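Local coordinates for putative cytoplasmic protein (Salmonella typhimurium LT2, PDB 2Q02) that is of unknown function but has a xylose isomerase-like TIM barrel that binds zinc, and may act as an isomerase, at residues H197-E202 with E213-L218; N12-P17 with E245-Q250; Y74-L79 with V119-R124; A101-P106 with L137-G142. All coordinates share one frame; numbering follows the deposited sequence. Where two conformers were deposited one is given.

Contact 1: residues H197-E202 with E213-L218. With ZN (zinc ion), chain E.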
loop_
_atom_site.group_PDB
_atom_site.type_symbol
_atom_site.label_atom_id
_atom_site.label_comp_id
_atom_site.label_asym_id
_atom_site.label_seq_id
_atom_site.Cartn_x
_atom_site.Cartn_y
_atom_site.Cartn_z
ATOM N N HIS A 197 4.962 1.477 0.564
ATOM C CA HIS A 197 4.423 1.891 -0.720
ATOM C C HIS A 197 5.273 3.055 -1.249
ATOM O O HIS A 197 5.432 4.086 -0.567
ATOM C CB HIS A 197 2.965 2.357 -0.604
ATOM C CG HIS A 197 1.951 1.256 -0.649
ATOM N ND1 HIS A 197 0.606 1.492 -0.504
ATOM C CD2 HIS A 197 2.080 -0.084 -0.800
ATOM C CE1 HIS A 197 -0.056 0.350 -0.577
ATOM N NE2 HIS A 197 0.817 -0.624 -0.753
ATOM N N LEU A 198 5.810 2.877 -2.460
ATOM C CA LEU A 198 6.689 3.834 -3.095
ATOM C C LEU A 198 5.971 4.398 -4.320
ATOM O O LEU A 198 5.189 3.706 -5.006
ATOM C CB LEU A 198 8.010 3.184 -3.532
ATOM C CG LEU A 198 8.907 2.449 -2.523
ATOM C CD1 LEU A 198 10.094 1.756 -3.242
ATOM C CD2 LEU A 198 9.403 3.395 -1.457
ATOM N N SER A 199 6.224 5.684 -4.544
ATOM C CA SER A 199 5.793 6.397 -5.730
ATOM C C SER A 199 6.508 7.724 -5.667
ATOM O O SER A 199 6.928 8.159 -4.585
ATOM C CB SER A 199 4.274 6.588 -5.790
ATOM O OG SER A 199 3.853 7.731 -5.094
ATOM N N GLY A 200 6.678 8.339 -6.829
ATOM C CA GLY A 200 7.347 9.619 -6.921
ATOM C C GLY A 200 6.363 10.687 -7.333
ATOM O O GLY A 200 5.326 10.383 -7.915
ATOM N N VAL A 201 6.698 11.930 -7.006
ATOM C CA VAL A 201 5.971 13.118 -7.473
ATOM C C VAL A 201 7.009 14.108 -7.985
ATOM O O VAL A 201 7.955 14.400 -7.268
ATOM C CB VAL A 201 5.209 13.760 -6.315
ATOM C CG1 VAL A 201 4.839 15.215 -6.601
ATOM C CG2 VAL A 201 3.983 12.924 -5.988
ATOM N N GLU A 202 6.854 14.593 -9.218
ATOM C CA GLU A 202 7.770 15.605 -9.780
ATOM C C GLU A 202 7.158 17.005 -9.663
ATOM O O GLU A 202 7.861 18.021 -9.778
ATOM C CB GLU A 202 8.096 15.282 -11.247
ATOM C CG GLU A 202 8.564 13.843 -11.487
ATOM C CD GLU A 202 8.978 13.568 -12.937
ATOM O OE1 GLU A 202 8.443 14.223 -13.866
ATOM O OE2 GLU A 202 9.849 12.691 -13.144
ATOM N N GLU A 213 -3.393 12.139 -7.618
ATOM C CA GLU A 213 -3.247 12.361 -9.069
ATOM C C GLU A 213 -1.805 12.740 -9.528
ATOM O O GLU A 213 -1.465 12.570 -10.693
ATOM C CB GLU A 213 -4.271 13.427 -9.524
ATOM C CG GLU A 213 -4.085 14.021 -10.914
ATOM C CD GLU A 213 -4.047 12.986 -12.030
ATOM O OE1 GLU A 213 -4.620 11.895 -11.827
ATOM O OE2 GLU A 213 -3.451 13.271 -13.111
ATOM N N GLN A 214 -0.983 13.260 -8.614
ATOM C CA GLN A 214 0.404 13.634 -8.923
ATOM C C GLN A 214 1.376 12.469 -8.744
ATOM O O GLN A 214 2.560 12.601 -9.032
ATOM C CB GLN A 214 0.867 14.790 -8.030
ATOM C CG GLN A 214 0.295 16.160 -8.381
ATOM C CD GLN A 214 -1.136 16.358 -7.898
ATOM O OE1 GLN A 214 -1.420 16.306 -6.708
ATOM N NE2 GLN A 214 -2.035 16.584 -8.825
ATOM N N ARG A 215 0.885 11.335 -8.267
ATOM C CA ARG A 215 1.761 10.243 -7.904
ATOM C C ARG A 215 2.062 9.394 -9.123
ATOM O O ARG A 215 1.188 8.680 -9.637
ATOM C CB ARG A 215 1.163 9.397 -6.775
ATOM C CG ARG A 215 1.129 10.111 -5.436
ATOM C CD ARG A 215 0.315 9.367 -4.449
ATOM N NE ARG A 215 0.925 8.095 -4.117
ATOM C CZ ARG A 215 0.433 7.229 -3.231
ATOM N NH1 ARG A 215 -0.697 7.493 -2.561
ATOM N NH2 ARG A 215 1.075 6.086 -3.016
ATOM N N ILE A 216 3.309 9.492 -9.574
ATOM C CA ILE A 216 3.808 8.713 -10.705
ATOM C C ILE A 216 4.892 7.725 -10.214
ATOM O O ILE A 216 4.757 7.148 -9.149
ATOM C CB ILE A 216 4.266 9.643 -11.857
ATOM C CG1 ILE A 216 5.439 10.558 -11.446
ATOM C CG2 ILE A 216 3.095 10.479 -12.295
ATOM C CD1 ILE A 216 5.866 11.531 -12.547
HETATM N N MSE A 217 5.936 7.499 -10.991
HETATM C CA MSE A 217 6.995 6.597 -10.591
HETATM C C MSE A 217 8.283 7.374 -10.252
HETATM O O MSE A 217 8.298 8.618 -10.255
HETATM C CB MSE A 217 7.168 5.523 -11.671
HETATM C CG MSE A 217 5.985 4.545 -11.691
HETATM SE SE MSE A 217 6.051 3.219 -10.178
HETATM C CE MSE A 217 7.403 2.065 -10.950
ATOM N N LEU A 218 9.342 6.643 -9.901
ATOM C CA LEU A 218 10.548 7.264 -9.347
ATOM C C LEU A 218 11.429 7.814 -10.444
ATOM O O LEU A 218 11.722 7.122 -11.403
ATOM C CB LEU A 218 11.324 6.268 -8.471
ATOM C CG LEU A 218 10.511 5.725 -7.277
ATOM C CD1 LEU A 218 11.367 4.819 -6.359
ATOM C CD2 LEU A 218 9.885 6.853 -6.483
HETATM ZN ZN ZN E . -0.309 3.415 -0.253
HETATM O O HOH W 1 3.911 14.391 -10.425
#

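Contact 2: residues N12-P17 with E245-Q250. With ZN (zinc ion), chain E.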
loop_
_atom_site.group_PDB
_atom_site.type_symbol
_atom_site.label_atom_id
_atom_site.label_comp_id
_atom_site.label_asym_id
_atom_site.label_seq_id
_atom_site.Cartn_x
_atom_site.Cartn_y
_atom_site.Cartn_z
ATOM N N ASN A 12 2.136 -3.077 -7.352
ATOM C CA ASN A 12 0.744 -2.781 -7.087
ATOM C C ASN A 12 -0.021 -2.626 -8.433
ATOM O O ASN A 12 0.471 -1.994 -9.391
ATOM C CB ASN A 12 0.640 -1.522 -6.206
ATOM C CG ASN A 12 -0.751 -1.305 -5.646
ATOM O OD1 ASN A 12 -1.710 -1.200 -6.408
ATOM N ND2 ASN A 12 -0.866 -1.215 -4.313
ATOM N N ARG A 13 -1.227 -3.199 -8.491
ATOM C CA ARG A 13 -2.017 -3.185 -9.721
ATOM C C ARG A 13 -2.487 -1.795 -10.178
ATOM O O ARG A 13 -2.933 -1.661 -11.318
ATOM C CB ARG A 13 -3.223 -4.123 -9.621
ATOM C CG ARG A 13 -3.853 -4.409 -10.973
ATOM C CD ARG A 13 -5.128 -5.238 -10.894
ATOM N NE ARG A 13 -5.705 -5.456 -12.234
ATOM C CZ ARG A 13 -6.997 -5.640 -12.494
ATOM N NH1 ARG A 13 -7.886 -5.652 -11.511
ATOM N NH2 ARG A 13 -7.403 -5.819 -13.743
ATOM N N LYS A 14 -2.393 -0.770 -9.319
ATOM C CA LYS A 14 -2.772 0.595 -9.734
ATOM C C LYS A 14 -1.933 1.124 -10.897
ATOM O O LYS A 14 -2.372 2.031 -11.596
ATOM C CB LYS A 14 -2.704 1.589 -8.567
ATOM C CG LYS A 14 -3.637 2.823 -8.734
ATOM C CD LYS A 14 -5.052 2.539 -8.240
ATOM C CE LYS A 14 -6.035 3.634 -8.644
ATOM N NZ LYS A 14 -7.429 3.149 -9.010
ATOM N N ILE A 15 -0.730 0.566 -11.087
ATOM C CA ILE A 15 0.173 0.957 -12.187
ATOM C C ILE A 15 -0.350 0.546 -13.578
ATOM O O ILE A 15 0.074 1.092 -14.591
ATOM C CB ILE A 15 1.615 0.389 -11.949
ATOM C CG1 ILE A 15 2.661 1.143 -12.758
ATOM C CG2 ILE A 15 1.697 -1.113 -12.233
ATOM C CD1 ILE A 15 4.083 0.855 -12.303
ATOM N N ALA A 16 -1.287 -0.395 -13.617
ATOM C CA ALA A 16 -1.749 -0.972 -14.874
ATOM C C ALA A 16 -3.270 -1.004 -14.988
ATOM O O ALA A 16 -3.860 -2.094 -15.089
ATOM C CB ALA A 16 -1.189 -2.382 -15.027
ATOM N N PRO A 17 -3.908 0.182 -15.020
ATOM C CA PRO A 17 -5.377 0.258 -15.073
ATOM C C PRO A 17 -5.986 -0.392 -16.329
ATOM O O PRO A 17 -7.125 -0.865 -16.283
ATOM C CB PRO A 17 -5.657 1.768 -15.072
ATOM C CG PRO A 17 -4.410 2.384 -15.623
ATOM C CD PRO A 17 -3.299 1.521 -15.042
ATOM N N GLU A 245 3.374 1.926 -6.049
ATOM C CA GLU A 245 1.943 2.291 -6.050
ATOM C C GLU A 245 1.711 3.721 -6.604
ATOM O O GLU A 245 1.391 4.644 -5.869
ATOM C CB GLU A 245 1.320 2.123 -4.642
ATOM C CG GLU A 245 -0.214 2.336 -4.598
ATOM C CD GLU A 245 -0.776 2.550 -3.190
ATOM O OE1 GLU A 245 -0.149 3.261 -2.378
ATOM O OE2 GLU A 245 -1.868 2.030 -2.884
ATOM N N PRO A 246 1.886 3.903 -7.909
ATOM C CA PRO A 246 1.446 5.141 -8.530
ATOM C C PRO A 246 -0.090 5.226 -8.694
ATOM O O PRO A 246 -0.769 4.193 -8.719
ATOM C CB PRO A 246 2.141 5.090 -9.885
ATOM C CG PRO A 246 2.215 3.670 -10.192
ATOM C CD PRO A 246 2.502 2.997 -8.890
ATOM N N PHE A 247 -0.617 6.455 -8.799
ATOM C CA PHE A 247 -2.078 6.719 -8.935
ATOM C C PHE A 247 -2.498 7.602 -10.131
ATOM O O PHE A 247 -3.681 7.637 -10.494
ATOM C CB PHE A 247 -2.588 7.431 -7.684
ATOM C CG PHE A 247 -2.989 6.528 -6.593
ATOM C CD1 PHE A 247 -4.281 6.026 -6.540
ATOM C CD2 PHE A 247 -2.089 6.203 -5.582
ATOM C CE1 PHE A 247 -4.674 5.178 -5.513
ATOM C CE2 PHE A 247 -2.467 5.371 -4.539
ATOM C CZ PHE A 247 -3.769 4.855 -4.504
ATOM N N SER A 248 -1.556 8.342 -10.701
ATOM C CA SER A 248 -1.884 9.335 -11.732
ATOM C C SER A 248 -2.700 8.790 -12.906
ATOM O O SER A 248 -2.554 7.637 -13.297
ATOM C CB SER A 248 -0.592 9.945 -12.286
ATOM O OG SER A 248 -0.866 10.717 -13.431
ATOM N N SER A 249 -3.534 9.638 -13.486
ATOM C CA SER A 249 -4.262 9.304 -14.712
ATOM C C SER A 249 -3.321 9.220 -15.911
ATOM O O SER A 249 -3.682 8.673 -16.948
ATOM C CB SER A 249 -5.357 10.340 -14.990
ATOM O OG SER A 249 -4.802 11.610 -15.288
ATOM N N GLN A 250 -2.121 9.787 -15.781
ATOM C CA GLN A 250 -1.081 9.637 -16.820
ATOM C C GLN A 250 -0.770 8.143 -17.064
ATOM O O GLN A 250 -0.318 7.763 -18.138
ATOM C CB GLN A 250 0.236 10.314 -16.396
ATOM C CG GLN A 250 0.307 11.860 -16.408
ATOM C CD GLN A 250 1.659 12.362 -15.831
ATOM O OE1 GLN A 250 2.743 12.054 -16.365
ATOM N NE2 GLN A 250 1.591 13.101 -14.719
HETATM ZN ZN ZN E . -0.309 3.415 -0.253
#

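Contact 3: residues Y74-L79 with V119-R124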
loop_
_atom_site.group_PDB
_atom_site.type_symbol
_atom_site.label_atom_id
_atom_site.label_comp_id
_atom_site.label_asym_id
_atom_site.label_seq_id
_atom_site.Cartn_x
_atom_site.Cartn_y
_atom_site.Cartn_z
ATOM N N TYR A 74 -12.015 1.241 3.463
ATOM C CA TYR A 74 -12.151 2.657 3.843
ATOM C C TYR A 74 -13.597 2.975 4.256
ATOM O O TYR A 74 -14.527 2.501 3.610
ATOM C CB TYR A 74 -11.685 3.592 2.697
ATOM C CG TYR A 74 -11.950 5.080 2.976
ATOM C CD1 TYR A 74 -11.017 5.846 3.671
ATOM C CD2 TYR A 74 -13.139 5.698 2.576
ATOM C CE1 TYR A 74 -11.245 7.175 3.966
ATOM C CE2 TYR A 74 -13.381 7.028 2.880
ATOM C CZ TYR A 74 -12.419 7.758 3.586
ATOM O OH TYR A 74 -12.595 9.076 3.918
ATOM N N PRO A 75 -13.801 3.737 5.361
ATOM C CA PRO A 75 -12.876 4.133 6.438
ATOM C C PRO A 75 -12.891 3.139 7.603
ATOM O O PRO A 75 -13.914 2.970 8.258
ATOM C CB PRO A 75 -13.407 5.512 6.859
ATOM C CG PRO A 75 -14.892 5.449 6.582
ATOM C CD PRO A 75 -15.134 4.337 5.573
ATOM N N PHE A 76 -11.754 2.506 7.873
ATOM C CA PHE A 76 -11.691 1.435 8.907
ATOM C C PHE A 76 -12.042 1.976 10.280
ATOM O O PHE A 76 -12.488 1.275 11.188
ATOM C CB PHE A 76 -10.303 0.756 8.934
ATOM C CG PHE A 76 -9.278 1.441 9.810
ATOM C CD1 PHE A 76 -9.153 1.104 11.147
ATOM C CD2 PHE A 76 -8.391 2.375 9.271
ATOM C CE1 PHE A 76 -8.177 1.714 11.951
ATOM C CE2 PHE A 76 -7.409 2.983 10.058
ATOM C CZ PHE A 76 -7.314 2.652 11.404
ATOM N N ASN A 77 -11.823 3.260 10.341
ATOM C CA ASN A 77 -11.837 4.107 11.492
ATOM C C ASN A 77 -13.253 4.461 11.991
ATOM O O ASN A 77 -13.428 4.903 13.109
ATOM C CB ASN A 77 -11.150 5.406 10.967
ATOM C CG ASN A 77 -10.164 5.931 11.896
ATOM O OD1 ASN A 77 -9.974 5.391 12.988
ATOM N ND2 ASN A 77 -9.521 6.999 11.506
ATOM N N GLN A 78 -14.233 4.327 11.099
ATOM C CA GLN A 78 -15.631 4.720 11.322
ATOM C C GLN A 78 -16.485 3.494 11.034
ATOM O O GLN A 78 -17.201 3.409 10.025
ATOM C CB GLN A 78 -15.991 5.874 10.390
ATOM C CG GLN A 78 -17.447 6.330 10.446
ATOM C CD GLN A 78 -17.589 7.798 10.109
ATOM O OE1 GLN A 78 -18.086 8.151 9.023
ATOM N NE2 GLN A 78 -17.110 8.678 11.030
ATOM N N LEU A 79 -16.383 2.534 11.942
ATOM C CA LEU A 79 -16.778 1.156 11.683
ATOM C C LEU A 79 -18.284 0.911 11.936
ATOM O O LEU A 79 -18.674 0.234 12.898
ATOM C CB LEU A 79 -15.886 0.228 12.536
ATOM C CG LEU A 79 -15.639 -1.234 12.157
ATOM C CD1 LEU A 79 -15.014 -1.350 10.773
ATOM C CD2 LEU A 79 -14.743 -1.900 13.213
ATOM N N VAL A 119 -8.785 2.869 18.328
ATOM C CA VAL A 119 -8.327 1.692 19.056
ATOM C C VAL A 119 -9.424 0.608 19.103
ATOM O O VAL A 119 -9.160 -0.573 18.798
ATOM C CB VAL A 119 -7.868 2.069 20.473
ATOM C CG1 VAL A 119 -7.733 0.848 21.346
ATOM C CG2 VAL A 119 -6.538 2.787 20.407
ATOM N N GLU A 120 -10.644 1.006 19.482
ATOM C CA GLU A 120 -11.779 0.097 19.427
ATOM C C GLU A 120 -11.956 -0.529 18.036
ATOM O O GLU A 120 -12.229 -1.720 17.907
ATOM C CB GLU A 120 -13.110 0.739 19.834
ATOM C CG GLU A 120 -14.162 -0.305 20.258
ATOM C CD GLU A 120 -13.687 -1.185 21.451
ATOM O OE1 GLU A 120 -12.890 -0.676 22.293
ATOM O OE2 GLU A 120 -14.096 -2.374 21.553
ATOM N N ALA A 121 -11.799 0.260 16.990
ATOM C CA ALA A 121 -11.914 -0.282 15.627
ATOM C C ALA A 121 -10.817 -1.313 15.306
ATOM O O ALA A 121 -11.060 -2.329 14.654
ATOM C CB ALA A 121 -11.906 0.847 14.579
ATOM N N ILE A 122 -9.600 -1.044 15.755
ATOM C CA ILE A 122 -8.495 -1.965 15.545
ATOM C C ILE A 122 -8.763 -3.274 16.281
ATOM O O ILE A 122 -8.530 -4.350 15.703
ATOM C CB ILE A 122 -7.123 -1.367 15.943
ATOM C CG1 ILE A 122 -6.734 -0.232 14.996
ATOM C CG2 ILE A 122 -6.022 -2.415 15.891
ATOM C CD1 ILE A 122 -5.594 0.619 15.527
ATOM N N LYS A 123 -9.253 -3.199 17.525
ATOM C CA LYS A 123 -9.583 -4.411 18.307
ATOM C C LYS A 123 -10.604 -5.276 17.591
ATOM O O LYS A 123 -10.402 -6.478 17.432
ATOM C CB LYS A 123 -10.124 -4.070 19.714
ATOM C CG LYS A 123 -9.059 -3.614 20.735
ATOM C CD LYS A 123 -9.704 -3.224 22.083
ATOM C CE LYS A 123 -8.657 -2.941 23.192
ATOM N NZ LYS A 123 -9.139 -2.018 24.289
ATOM N N ARG A 124 -11.716 -4.658 17.193
ATOM C CA ARG A 124 -12.806 -5.357 16.505
ATOM C C ARG A 124 -12.357 -5.961 15.173
ATOM O O ARG A 124 -12.703 -7.096 14.834
ATOM C CB ARG A 124 -13.980 -4.401 16.242
ATOM C CG ARG A 124 -15.129 -5.096 15.488
ATOM C CD ARG A 124 -16.434 -4.312 15.495
ATOM N NE ARG A 124 -17.523 -5.138 14.970
ATOM C CZ ARG A 124 -18.691 -4.677 14.515
ATOM N NH1 ARG A 124 -18.947 -3.364 14.476
ATOM N NH2 ARG A 124 -19.605 -5.539 14.063
#

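Contact 4: residues A101-P106 with L137-G142. With ZN (zinc ion), chain E.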
loop_
_atom_site.group_PDB
_atom_site.type_symbol
_atom_site.label_atom_id
_atom_site.label_comp_id
_atom_site.label_asym_id
_atom_site.label_seq_id
_atom_site.Cartn_x
_atom_site.Cartn_y
_atom_site.Cartn_z
ATOM N N ALA A 101 -2.648 -10.180 3.166
ATOM C CA ALA A 101 -3.033 -9.050 3.979
ATOM C C ALA A 101 -4.140 -8.233 3.298
ATOM O O ALA A 101 -4.318 -8.284 2.055
ATOM C CB ALA A 101 -1.801 -8.160 4.243
ATOM N N LEU A 102 -4.882 -7.492 4.124
ATOM C CA LEU A 102 -5.816 -6.493 3.627
ATOM C C LEU A 102 -5.451 -5.152 4.264
ATOM O O LEU A 102 -5.156 -5.051 5.477
ATOM C CB LEU A 102 -7.269 -6.883 3.912
ATOM C CG LEU A 102 -8.423 -5.900 3.687
ATOM C CD1 LEU A 102 -8.613 -5.613 2.219
ATOM C CD2 LEU A 102 -9.688 -6.457 4.263
ATOM N N VAL A 103 -5.467 -4.119 3.422
ATOM C CA VAL A 103 -5.079 -2.775 3.837
ATOM C C VAL A 103 -6.256 -1.998 4.408
ATOM O O VAL A 103 -7.365 -2.032 3.862
ATOM C CB VAL A 103 -4.503 -1.980 2.642
ATOM C CG1 VAL A 103 -4.199 -0.539 3.046
ATOM C CG2 VAL A 103 -3.262 -2.648 2.102
ATOM N N LEU A 104 -5.989 -1.259 5.480
ATOM C CA LEU A 104 -7.003 -0.450 6.184
ATOM C C LEU A 104 -6.638 1.047 6.132
ATOM O O LEU A 104 -5.517 1.447 6.492
ATOM C CB LEU A 104 -7.095 -0.891 7.643
ATOM C CG LEU A 104 -7.500 -2.349 7.873
ATOM C CD1 LEU A 104 -7.125 -2.809 9.261
ATOM C CD2 LEU A 104 -8.994 -2.554 7.667
ATOM N N CYS A 105 -7.580 1.865 5.671
ATOM C CA CYS A 105 -7.350 3.292 5.536
ATOM C C CYS A 105 -8.283 4.082 6.424
ATOM O O CYS A 105 -9.492 3.798 6.452
ATOM C CB CYS A 105 -7.591 3.741 4.090
ATOM S SG CYS A 105 -6.301 3.204 2.945
ATOM N N PRO A 106 -7.751 5.132 7.088
ATOM C CA PRO A 106 -8.528 5.909 8.059
ATOM C C PRO A 106 -9.458 6.887 7.386
ATOM O O PRO A 106 -9.230 7.258 6.245
ATOM C CB PRO A 106 -7.456 6.706 8.816
ATOM C CG PRO A 106 -6.391 6.968 7.755
ATOM C CD PRO A 106 -6.389 5.684 6.911
ATOM N N LEU A 137 -3.034 -4.380 7.605
ATOM C CA LEU A 137 -2.069 -3.315 7.424
ATOM C C LEU A 137 -2.788 -1.952 7.534
ATOM O O LEU A 137 -3.646 -1.609 6.694
ATOM C CB LEU A 137 -1.371 -3.460 6.061
ATOM C CG LEU A 137 -0.352 -4.577 5.908
ATOM C CD1 LEU A 137 0.121 -4.642 4.479
ATOM C CD2 LEU A 137 0.816 -4.361 6.879
ATOM N N VAL A 138 -2.455 -1.199 8.588
ATOM C CA VAL A 138 -3.011 0.135 8.796
ATOM C C VAL A 138 -2.152 1.149 8.072
ATOM O O VAL A 138 -0.961 1.290 8.377
ATOM C CB VAL A 138 -3.045 0.488 10.281
ATOM C CG1 VAL A 138 -3.448 1.926 10.477
ATOM C CG2 VAL A 138 -3.992 -0.478 11.042
ATOM N N GLU A 139 -2.741 1.842 7.105
ATOM C CA GLU A 139 -2.008 2.847 6.322
ATOM C C GLU A 139 -2.454 4.249 6.693
ATOM O O GLU A 139 -3.525 4.682 6.268
ATOM C CB GLU A 139 -2.265 2.675 4.834
ATOM C CG GLU A 139 -1.595 3.740 3.961
ATOM C CD GLU A 139 -1.517 3.338 2.507
ATOM O OE1 GLU A 139 -2.335 2.500 2.086
ATOM O OE2 GLU A 139 -0.640 3.866 1.788
ATOM N N PRO A 140 -1.650 4.963 7.488
ATOM C CA PRO A 140 -1.908 6.376 7.683
ATOM C C PRO A 140 -1.872 7.176 6.364
ATOM O O PRO A 140 -1.046 6.902 5.471
ATOM C CB PRO A 140 -0.765 6.838 8.600
ATOM C CG PRO A 140 -0.161 5.635 9.179
ATOM C CD PRO A 140 -0.497 4.482 8.271
ATOM N N LEU A 141 -2.793 8.142 6.260
ATOM C CA LEU A 141 -2.870 9.057 5.134
ATOM C C LEU A 141 -2.404 10.412 5.597
ATOM O O LEU A 141 -2.873 10.924 6.608
ATOM C CB LEU A 141 -4.298 9.188 4.623
ATOM C CG LEU A 141 -5.035 7.891 4.341
ATOM C CD1 LEU A 141 -6.470 8.183 4.041
ATOM C CD2 LEU A 141 -4.399 7.127 3.209
ATOM N N GLY A 142 -1.484 11.002 4.845
ATOM C CA GLY A 142 -0.845 12.261 5.248
ATOM C C GLY A 142 -1.655 13.534 5.041
ATOM O O GLY A 142 -1.278 14.589 5.541
HETATM ZN ZN ZN E . -0.309 3.415 -0.253
#

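Contact 1: residues H197-E202 with E213-L218
Ser199 meets the guanidinium of Arg215 at its edge rather than over a face: Arg215 NE donates to Ser199 OG across 3.1 Å, nearly straight at 161°, with the hydroxyl oxygen close to the guanidinium plane. A bend of the arginine chain at chi3 (66°) turns this edge to the serine. The other two nitrogens are used as well, NH2 reaching the zinc ligands Glu245 and Asp170 and NH1 forming a salt bridge with Asp212, so the group is held flat and its rotation fixed. The imidazole of His197 is likewise gripped at two edge nitrogens: ND1 binds the zinc ion at 2.1 Å and NE2 bonds to Glu37.

Farther along, the chains join in a single antiparallel bridge, Gly200 with Ile216 forming a hydrogen-bonded pair. Ile216 N reaches Gly200 O at 2.8 Å, whereas the bond from Gly200 N to Ile216 O is longer, 3.2 Å. Having no side chain, Gly200 can bring its CA within 3.6 Å of Met217 O, and Leu218 CD2 lies against its backbone N. At the outer end, Ile216 CD1 touches Glu202 CG at 3.7 Å, the two side chains crossing at about a right angle, while the carboxylate goes on to Ser219. A water accepts from Glu202 N and donates to Gln214 O.

The whole is a folded-back loop after barrel strand 193-198, placing Arg215 in the second shell of the zinc site to which His197 belongs, at the C-terminal mouth of a TIM barrel, where the metal sites of this fold lie.

Contact 2: residues N12-P17 with E245-Q250
Asn12 and Glu245 stand abreast where two barrel strands run out, their CA atoms 5.3 Å apart, and the backbones then stay near each other, with Ile15 CA 5.7 Å from Pro246 CA and Lys14 CA 6.2 Å from Phe247 CA. Residues 13-15 make a short 3-10 turn, opened by an Asx turn in which Asn12 OD1 accepts from Lys14 N at 3.0 Å. That bond is almost straight (170°) and uses an in-plane lone pair of the amide; the same oxygen also takes an N-H from Arg39.

Asn12 turns its CG away from its own N, beside the carbonyl carbon (chi1 -168°), and lies alongside Glu245, pointing the same way, ND2 coming within 3.6 Å of Glu245 CG, while amide and carboxylate planes are turned 41° from each other. Glu245 OE1 binds the zinc ion at 2.1 Å and also accepts from Arg215. Its other oxygen, OE2, forms a salt bridge with Arg39, so one arginine steadies both the asparagine and this metal ligand. Lys14 crosses Phe247 at about a right angle, and its CG makes a CH-pi contact over one ring face, 4.3 Å from the centroid. Nearby, Ile15 CG1 packs against Pro246 CG at 3.6 Å.

These loops follow strands 9-12 and 242-244, the first and last of the barrel, and so meet where the cylinder closes. Strand 35-39 borders them through Arg39, strand 66-73 through Asn71, and the chains lead on to helices 21-30 and 256-271.

Contact 3: residues Y74-L79 with V119-R124
The bond from Lys123 N to Val119 O, 2.9 Å, is the shortest polar one within either segment, and it belongs to the helical turn that presents Ala121 to both Phe76 and Leu79. Opposing it is a type I turn from Pro75 to Gln78, closed by Gln78 N to Pro75 O at 3.2 Å and entered through a cis peptide bond before Pro75. Ala121 CB rests 3.5 Å from Phe76 O.

Phe76 holds its ring between its own backbone N and carbonyl carbon (chi1 87°), a placement that swings CE1 to within 3.9 Å of Ile122 CG1, the two side chains meeting at a slant. Over one face of this ring, toward the rim, lies Asn77 OD1, which also bonds to Thr118, about one turn before Ala121 in the helix. Leu79 reaches Ala121 too, its CD2 lying 4.2 Å from Ala121 CB and 3.7 Å from Arg124 CD, so it is the aliphatic part of the arginine that does the covering. Beyond, Arg124 NH2 forms a salt bridge with Glu81.

Between the two segments the contact is thus apolar and set by fit of shape, whereas polar ends are drawn to neighbouring residues, tying the loop after strand 66-73 to helix 115-130.

Contact 4: residues A101-P106 with L137-G142
Leu104 and Glu139 are joined by a backbone bond at the end of a parallel strand pair in a beta-alpha-beta unit of the TIM barrel, strand 101-104 passing through helix 115-130 to strand 135-138. Glu139 can be followed outward from there. Its CB lies 3.9 Å from Leu104 O; CG, anti to the backbone N (chi1 177°), starts an extended chain into the barrel mouth. At the tip the two oxygens part company: OE1 settles 3.7 Å from Val103 CG1 and near Cys105 SG, while OE2 binds the zinc ion at 2.1 Å. With OE1 3.2 Å from the zinc ion, the carboxylate coordinates essentially through one oxygen.

Behind it the strands are stitched by Leu137 N to Leu102 O, by Leu104 N to Leu137 O at 2.7 Å, and by Glu139 N to Leu104 O at 2.9 Å. Val103 and Leu137 share the sheet face from which Glu139 also reaches the metal, and Leu104 and Val138 pack on the reverse, where Leu104 meets helix 115-130. Past the strand ends, Leu141 CG meets Pro106 CD at 3.6 Å, and the same Pro106 CD comes within 3.1 Å of Glu139 O.

How the contacts relate
Three of the four contacts converge on one zinc ion: contact 1 gives it His197, contact 2 Glu245 and contact 4 Glu139, with Asp170 a further protein ligand. Contacts 1 and 2 lie about 9 Å apart between centres and are joined by a probable backbone bond from Glu245 N to Leu198 O, 2.7 Å. Contact 4 reaches the metal from across the barrel, its centre about 18 Å from each; Glu139 OE2 and Glu245 OE1, 4.2 Å apart, are like charges probably brought together by the zinc ion. Contact 3 supplies no ligand to this site and lies about 28 Å from contact 1 by centres, but adjoins contact 4 through a probable bond from Phe76 N to Cys105 O, 3.0 Å.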